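Local coordinates for fatty acid metabolism regulator protein (Bacillus subtilis, PDB 1VI0) that represses transcription of genes for fatty acid transport and beta-oxidation as a homodimer whose DNA binding is inhibited by long-chain fatty acyl-CoA compounds, at residues F60-K63 and M64-I68; S90-F93 and S94-G98. All blocks are in the same frame, centred on the assembly; numbering follows the deposited sequence.

Contact 1 (F60-K63 and M64-I68); sequences FKEK and MGQFI. With DCC (dodecyl-coa), chain C.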
loop_
_atom_site.group_PDB
_atom_site.type_symbol
_atom_site.label_atom_id
_atom_site.label_comp_id
_atom_site.label_asym_id
_atom_site.label_seq_id
_atom_site.Cartn_x
_atom_site.Cartn_y
_atom_site.Cartn_z
ATOM N N PHE A 60 2.163 12.880 -11.049
ATOM C CA PHE A 60 2.267 11.438 -11.110
ATOM C C PHE A 60 2.421 10.954 -12.542
ATOM O O PHE A 60 3.325 10.193 -12.864
ATOM C CB PHE A 60 1.117 10.729 -10.413
ATOM C CG PHE A 60 1.312 9.245 -10.265
ATOM C CD1 PHE A 60 2.556 8.672 -10.073
ATOM C CD2 PHE A 60 0.202 8.390 -10.258
ATOM C CE1 PHE A 60 2.704 7.319 -9.885
ATOM C CE2 PHE A 60 0.356 7.036 -10.117
ATOM C CZ PHE A 60 1.597 6.472 -9.908
ATOM N N LYS A 61 1.608 11.423 -13.498
ATOM C CA LYS A 61 1.721 10.993 -14.883
ATOM C C LYS A 61 3.057 11.290 -15.542
ATOM O O LYS A 61 3.565 10.443 -16.276
ATOM C CB LYS A 61 0.589 11.664 -15.694
ATOM C CG LYS A 61 0.408 11.110 -17.088
ATOM C CD LYS A 61 -0.930 11.655 -17.661
ATOM C CE LYS A 61 -1.094 11.245 -19.107
ATOM N NZ LYS A 61 -0.108 11.924 -20.004
ATOM N N GLU A 62 3.621 12.447 -15.269
ATOM C CA GLU A 62 4.891 12.911 -15.774
ATOM C C GLU A 62 6.049 12.098 -15.208
ATOM O O GLU A 62 6.890 11.614 -15.979
ATOM C CB GLU A 62 5.051 14.396 -15.363
ATOM C CG GLU A 62 6.360 15.024 -15.800
ATOM C CD GLU A 62 6.665 14.680 -17.244
ATOM O OE1 GLU A 62 5.723 14.779 -18.073
ATOM O OE2 GLU A 62 7.806 14.255 -17.513
ATOM N N LYS A 63 6.091 11.925 -13.920
ATOM C CA LYS A 63 7.166 11.179 -13.248
ATOM C C LYS A 63 7.072 9.714 -13.608
ATOM O O LYS A 63 8.083 9.085 -14.002
ATOM C CB LYS A 63 7.153 11.425 -11.767
ATOM C CG LYS A 63 7.335 12.791 -11.189
ATOM C CD LYS A 63 8.657 13.457 -11.544
ATOM C CE LYS A 63 8.871 14.716 -10.715
ATOM N NZ LYS A 63 10.270 15.256 -10.905
HETATM N N MSE A 64 5.853 9.130 -13.635
HETATM C CA MSE A 64 5.711 7.730 -14.029
HETATM C C MSE A 64 6.174 7.507 -15.447
HETATM O O MSE A 64 6.808 6.497 -15.799
HETATM C CB MSE A 64 4.247 7.230 -13.898
HETATM C CG MSE A 64 4.037 5.800 -14.391
HETATM SE SE MSE A 64 5.113 4.578 -13.288
HETATM C CE MSE A 64 3.878 4.265 -11.884
ATOM N N GLY A 65 5.762 8.423 -16.340
ATOM C CA GLY A 65 6.125 8.327 -17.747
ATOM C C GLY A 65 7.620 8.302 -17.952
ATOM O O GLY A 65 8.145 7.526 -18.773
ATOM N N GLN A 66 8.381 9.168 -17.288
ATOM C CA GLN A 66 9.835 9.128 -17.434
ATOM C C GLN A 66 10.340 7.759 -16.957
ATOM O O GLN A 66 11.081 7.071 -17.654
ATOM C CB GLN A 66 10.528 10.256 -16.656
ATOM C CG GLN A 66 9.977 11.618 -17.036
ATOM C CD GLN A 66 10.789 12.803 -16.635
ATOM O OE1 GLN A 66 11.098 13.035 -15.458
ATOM N NE2 GLN A 66 11.171 13.636 -17.620
ATOM N N PHE A 67 9.849 7.372 -15.772
ATOM C CA PHE A 67 10.224 6.067 -15.204
ATOM C C PHE A 67 9.980 4.943 -16.146
ATOM O O PHE A 67 10.862 4.074 -16.367
ATOM C CB PHE A 67 9.495 5.886 -13.861
ATOM C CG PHE A 67 9.874 4.619 -13.167
ATOM C CD1 PHE A 67 11.136 4.465 -12.596
ATOM C CD2 PHE A 67 8.986 3.556 -13.110
ATOM C CE1 PHE A 67 11.474 3.271 -11.978
ATOM C CE2 PHE A 67 9.320 2.369 -12.485
ATOM C CZ PHE A 67 10.578 2.217 -11.934
ATOM N N ILE A 68 8.829 4.888 -16.810
ATOM C CA ILE A 68 8.526 3.813 -17.745
ATOM C C ILE A 68 9.369 3.863 -18.998
ATOM O O ILE A 68 9.831 2.806 -19.441
ATOM C CB ILE A 68 7.038 3.805 -18.095
ATOM C CG1 ILE A 68 6.203 3.499 -16.839
ATOM C CG2 ILE A 68 6.723 2.804 -19.190
ATOM C CD1 ILE A 68 6.625 2.242 -16.132
HETATM C C2 DCC C . -8.826 -12.195 -9.871
HETATM C C4 DCC C . -8.559 -10.039 -10.440
HETATM C C5 DCC C . -7.374 -9.917 -9.750
HETATM C C6 DCC C . -6.972 -11.076 -9.050
HETATM C C8 DCC C . -7.722 -8.039 -10.657
HETATM C C10 DCC C . 6.918 5.773 -9.818
HETATM C C11 DCC C . 7.631 7.134 -9.735
HETATM C C12 DCC C . 6.747 8.314 -10.131
HETATM N N9 DCC C . -8.796 -8.821 -11.009
HETATM N N7 DCC C . -6.862 -8.642 -9.874
HETATM N N3 DCC C . -9.317 -11.150 -10.557
HETATM N N1 DCC C . -7.676 -12.223 -9.161
HETATM N N6 DCC C . -5.864 -11.072 -8.307
HETATM C "C1'" DCC C . -9.916 -8.521 -11.973
HETATM C "C2'" DCC C . -10.522 -7.110 -11.811
HETATM O "O2'" DCC C . -11.707 -7.275 -10.987
HETATM C "C3'" DCC C . -11.005 -6.822 -13.272
HETATM O "O3'" DCC C . -12.156 -7.697 -13.546
HETATM C "C4'" DCC C . -9.775 -7.418 -14.066
HETATM O "O4'" DCC C . -9.259 -8.469 -13.250
HETATM C "C5'" DCC C . -8.777 -6.336 -14.410
HETATM O "O5'" DCC C . -8.383 -5.525 -13.264
HETATM P P1 DCC C . -6.867 -5.173 -12.930
HETATM O O11 DCC C . -6.848 -4.324 -11.758
HETATM O O12 DCC C . -6.054 -6.507 -12.912
HETATM O O6 DCC C . -6.335 -4.455 -14.199
HETATM P P2 DCC C . -6.876 -3.054 -14.420
HETATM O O21 DCC C . -5.966 -2.447 -15.461
HETATM O O22 DCC C . -8.325 -3.118 -14.649
HETATM O O7 DCC C . -6.647 -2.154 -13.089
HETATM C CPA DCC C . -5.301 -1.521 -12.912
HETATM C CPB DCC C . -5.279 -0.717 -11.579
HETATM C CP8 DCC C . -5.917 -1.555 -10.457
HETATM C CP7 DCC C . -6.137 0.523 -11.802
HETATM C CP9 DCC C . -3.928 -0.200 -11.239
HETATM O OP3 DCC C . -5.368 -2.830 -10.387
HETATM C CP6 DCC C . -5.857 -0.883 -9.099
HETATM O OP2 DCC C . -6.458 0.165 -8.910
HETATM N NP2 DCC C . -5.151 -1.535 -8.217
HETATM C CP5 DCC C . -4.954 -0.977 -6.816
HETATM C CP4 DCC C . -3.531 -0.296 -6.870
HETATM C CP3 DCC C . -3.288 0.518 -5.587
HETATM O OP1 DCC C . -4.052 1.436 -5.288
HETATM N NP1 DCC C . -2.286 0.138 -4.865
HETATM C CP2 DCC C . -1.869 0.738 -3.578
HETATM C CP1 DCC C . -0.533 1.339 -3.899
HETATM S S DCC C . -0.407 2.359 -5.386
HETATM P P3 DCC C . -13.518 -7.337 -14.319
HETATM O O31 DCC C . -13.914 -5.981 -13.935
HETATM O O32 DCC C . -13.287 -7.431 -15.768
HETATM O O33 DCC C . -14.450 -8.409 -13.824
HETATM C CA1 DCC C . -0.969 3.956 -4.744
HETATM C CA2 DCC C . -0.521 5.155 -5.639
HETATM O OA1 DCC C . -1.563 4.064 -3.695
HETATM C CA3 DCC C . 0.939 5.571 -5.378
HETATM C CA4 DCC C . 1.903 5.561 -6.506
HETATM C CA5 DCC C . 2.876 4.403 -6.499
HETATM C CA6 DCC C . 4.273 4.750 -6.981
HETATM C CA7 DCC C . 4.661 4.182 -8.327
HETATM C CA8 DCC C . 6.071 3.770 -8.547
HETATM C CA9 DCC C . 7.118 4.888 -8.577
#

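Contact 2 (S90-F93 and S94-G98); sequences SKHF and SLLAG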
loop_
_atom_site.group_PDB
_atom_site.type_symbol
_atom_site.label_atom_id
_atom_site.label_comp_id
_atom_site.label_asym_id
_atom_site.label_seq_id
_atom_site.Cartn_x
_atom_site.Cartn_y
_atom_site.Cartn_z
ATOM N N SER A 90 15.721 -2.356 -8.510
ATOM C CA SER A 90 16.802 -1.386 -8.223
ATOM C C SER A 90 16.491 -0.014 -8.788
ATOM O O SER A 90 16.718 0.990 -8.086
ATOM C CB SER A 90 18.110 -1.973 -8.745
ATOM O OG SER A 90 18.175 -1.980 -10.132
ATOM N N LYS A 91 15.826 0.076 -9.955
ATOM C CA LYS A 91 15.488 1.356 -10.526
ATOM C C LYS A 91 14.366 2.048 -9.727
ATOM O O LYS A 91 14.486 3.267 -9.509
ATOM C CB LYS A 91 15.261 1.316 -12.017
ATOM C CG LYS A 91 16.512 0.809 -12.764
ATOM C CD LYS A 91 17.443 1.987 -13.032
ATOM C CE LYS A 91 18.880 1.669 -12.658
ATOM N NZ LYS A 91 19.071 1.662 -11.163
ATOM N N HIS A 92 13.427 1.271 -9.264
ATOM C CA HIS A 92 12.319 1.835 -8.434
ATOM C C HIS A 92 12.913 2.436 -7.150
ATOM O O HIS A 92 12.697 3.593 -6.777
ATOM C CB HIS A 92 11.284 0.778 -8.196
ATOM C CG HIS A 92 10.026 1.135 -7.460
ATOM N ND1 HIS A 92 8.776 0.617 -7.776
ATOM C CD2 HIS A 92 9.845 1.898 -6.373
ATOM C CE1 HIS A 92 7.902 1.054 -6.862
ATOM N NE2 HIS A 92 8.531 1.870 -6.000
ATOM N N PHE A 93 13.723 1.645 -6.443
ATOM C CA PHE A 93 14.337 2.070 -5.173
ATOM C C PHE A 93 15.238 3.286 -5.385
ATOM O O PHE A 93 15.092 4.257 -4.630
ATOM C CB PHE A 93 15.151 0.860 -4.622
ATOM C CG PHE A 93 14.302 -0.221 -4.013
ATOM C CD1 PHE A 93 12.905 -0.169 -3.925
ATOM C CD2 PHE A 93 14.940 -1.259 -3.310
ATOM C CE1 PHE A 93 12.225 -1.162 -3.274
ATOM C CE2 PHE A 93 14.231 -2.250 -2.664
ATOM C CZ PHE A 93 12.830 -2.192 -2.634
ATOM N N SER A 94 16.045 3.270 -6.448
ATOM C CA SER A 94 16.961 4.346 -6.746
ATOM C C SER A 94 16.276 5.681 -7.007
ATOM O O SER A 94 16.728 6.752 -6.563
ATOM C CB SER A 94 17.908 4.023 -7.924
ATOM O OG SER A 94 18.786 2.966 -7.500
ATOM N N LEU A 95 15.252 5.698 -7.805
ATOM C CA LEU A 95 14.462 6.905 -8.096
ATOM C C LEU A 95 13.975 7.557 -6.812
ATOM O O LEU A 95 14.302 8.738 -6.561
ATOM C CB LEU A 95 13.275 6.444 -8.940
ATOM C CG LEU A 95 12.441 7.463 -9.720
ATOM C CD1 LEU A 95 10.997 7.457 -9.280
ATOM C CD2 LEU A 95 13.029 8.855 -9.734
ATOM N N LEU A 96 13.338 6.781 -5.944
ATOM C CA LEU A 96 12.785 7.274 -4.706
ATOM C C LEU A 96 13.860 7.623 -3.697
ATOM O O LEU A 96 13.760 8.651 -3.005
ATOM C CB LEU A 96 11.720 6.328 -4.163
ATOM C CG LEU A 96 10.528 6.104 -5.144
ATOM C CD1 LEU A 96 9.423 5.331 -4.429
ATOM C CD2 LEU A 96 9.978 7.451 -5.586
ATOM N N ALA A 97 14.961 6.843 -3.639
ATOM C CA ALA A 97 16.049 7.208 -2.699
ATOM C C ALA A 97 16.717 8.493 -3.144
ATOM O O ALA A 97 17.395 9.191 -2.339
ATOM C CB ALA A 97 17.101 6.104 -2.581
ATOM N N GLY A 98 16.640 8.823 -4.409
ATOM C CA GLY A 98 17.196 9.956 -5.064
ATOM C C GLY A 98 16.392 11.235 -4.888
ATOM O O GLY A 98 16.869 12.319 -5.279
#

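Contact 1 (F60-K63 and M64-I68)
Phe60 O accepts the amide N-H of Met64, a selenomethionine, at 2.8 Å between O and N, and the N-H…O angle of 165° makes this a straight i to i+4 helical bond. The next three rungs follow the same spacing: Gly65 N to Lys61 O, Gln66 N to Glu62 O and Phe67 N to Lys63 O, the last at 3.0 Å. On the outer side, the Glu62 carboxylate and the Gln66 amide lie with planes 76° apart; OE2 of Glu62 is 3.4 Å from NE2 of Gln66, but the angle is too poor for a hydrogen bond.

The apolar side faces the dodecyl chain of the bound dodecyl-CoA. Phe60 and Met64 run side by side in the same direction: CG of Phe60 lies anti to the backbone N (chi1 -171°), which carries the ring alongside the Met64 chain, and CZ of Phe60 lies 3.7 Å from CE of Met64. The ring meets the ligand obliquely, CZ of Phe60 lying 3.5 Å from CA4, while CE of Met64 reaches CA7 at 3.6 Å. Beyond them, CB of Lys63 is 3.5 Å from C12, the last carbon of the chain. With an alanine in place of Phe60 the ring is gone, which would probably open a gap beside CA4 and leave the Met64 methyl less confined.

All of this belongs to helix 52-75, which packs on helix 115-141: Phe60 rests on Ile121 and Ile124, Ile68 on Ile131, and Phe67 meets Tyr128 in an edge-to-face pair.

Contact 2 (S90-F93 and S94-G98)
The carbonyl oxygen of Ser90 is gripped twice by Ser94, through its backbone N-H and its hydroxyl, with N and OG of Ser94 each 2.9 Å from O of Ser90. The two donors arrive from opposite faces of the carbonyl plane, OG standing 38° out of it. The serine hydroxyl gets there because OG is anti to its own carbonyl carbon (chi1 -67°), which turns it back over the preceding turn of helix. NZ of Lys91 ends 3.9 Å from this OG, a proximity too long to count as a bond.

Further along, Ala97 N binds Phe93 O at 2.8 Å, whereas the bond from Leu96 N to His92 O is weak, its N to O separation stretched to 3.4 Å. The side chains of the same two residues, His92 and Leu96, slant across each other: CD1 of Leu96 lies 3.9 Å from NE2 of the imidazole, and ND1 is hydrogen-bonded to Tyr128 OH, which anchors the ring from its other nitrogen.

Phe93 turns elsewhere, onto Ile162 and Val166 of helix 151-171, and Leu96 packs on Val166 and on Leu102 of helix 100-109. A serine hydroxyl bonded to the carbonyl four residues earlier is a familiar feature of alpha-helices. Here it accompanies a helix that, through His92 and Leu95, lines the acyl-CoA pocket of the TetR-family ligand-binding region.

In the fold
Contact 1 lies on helix 52-75 and contact 2 on helix 81-97, the next helix in the chain, so the two come in series, the first complete before the second begins. Their centres are 13 Å apart, yet they touch: CE1 of Phe67 packs 3.9 Å from C of Lys91 and equally close to N of His92. Tyr128 of helix 115-141 touches both. Both contacts contribute residues to the dodecyl-CoA pocket. Because helix 52-75 directly follows the predicted DNA-binding helix-turn-helix, this geometry is consistent with a route by which acyl-CoA binding could influence DNA binding.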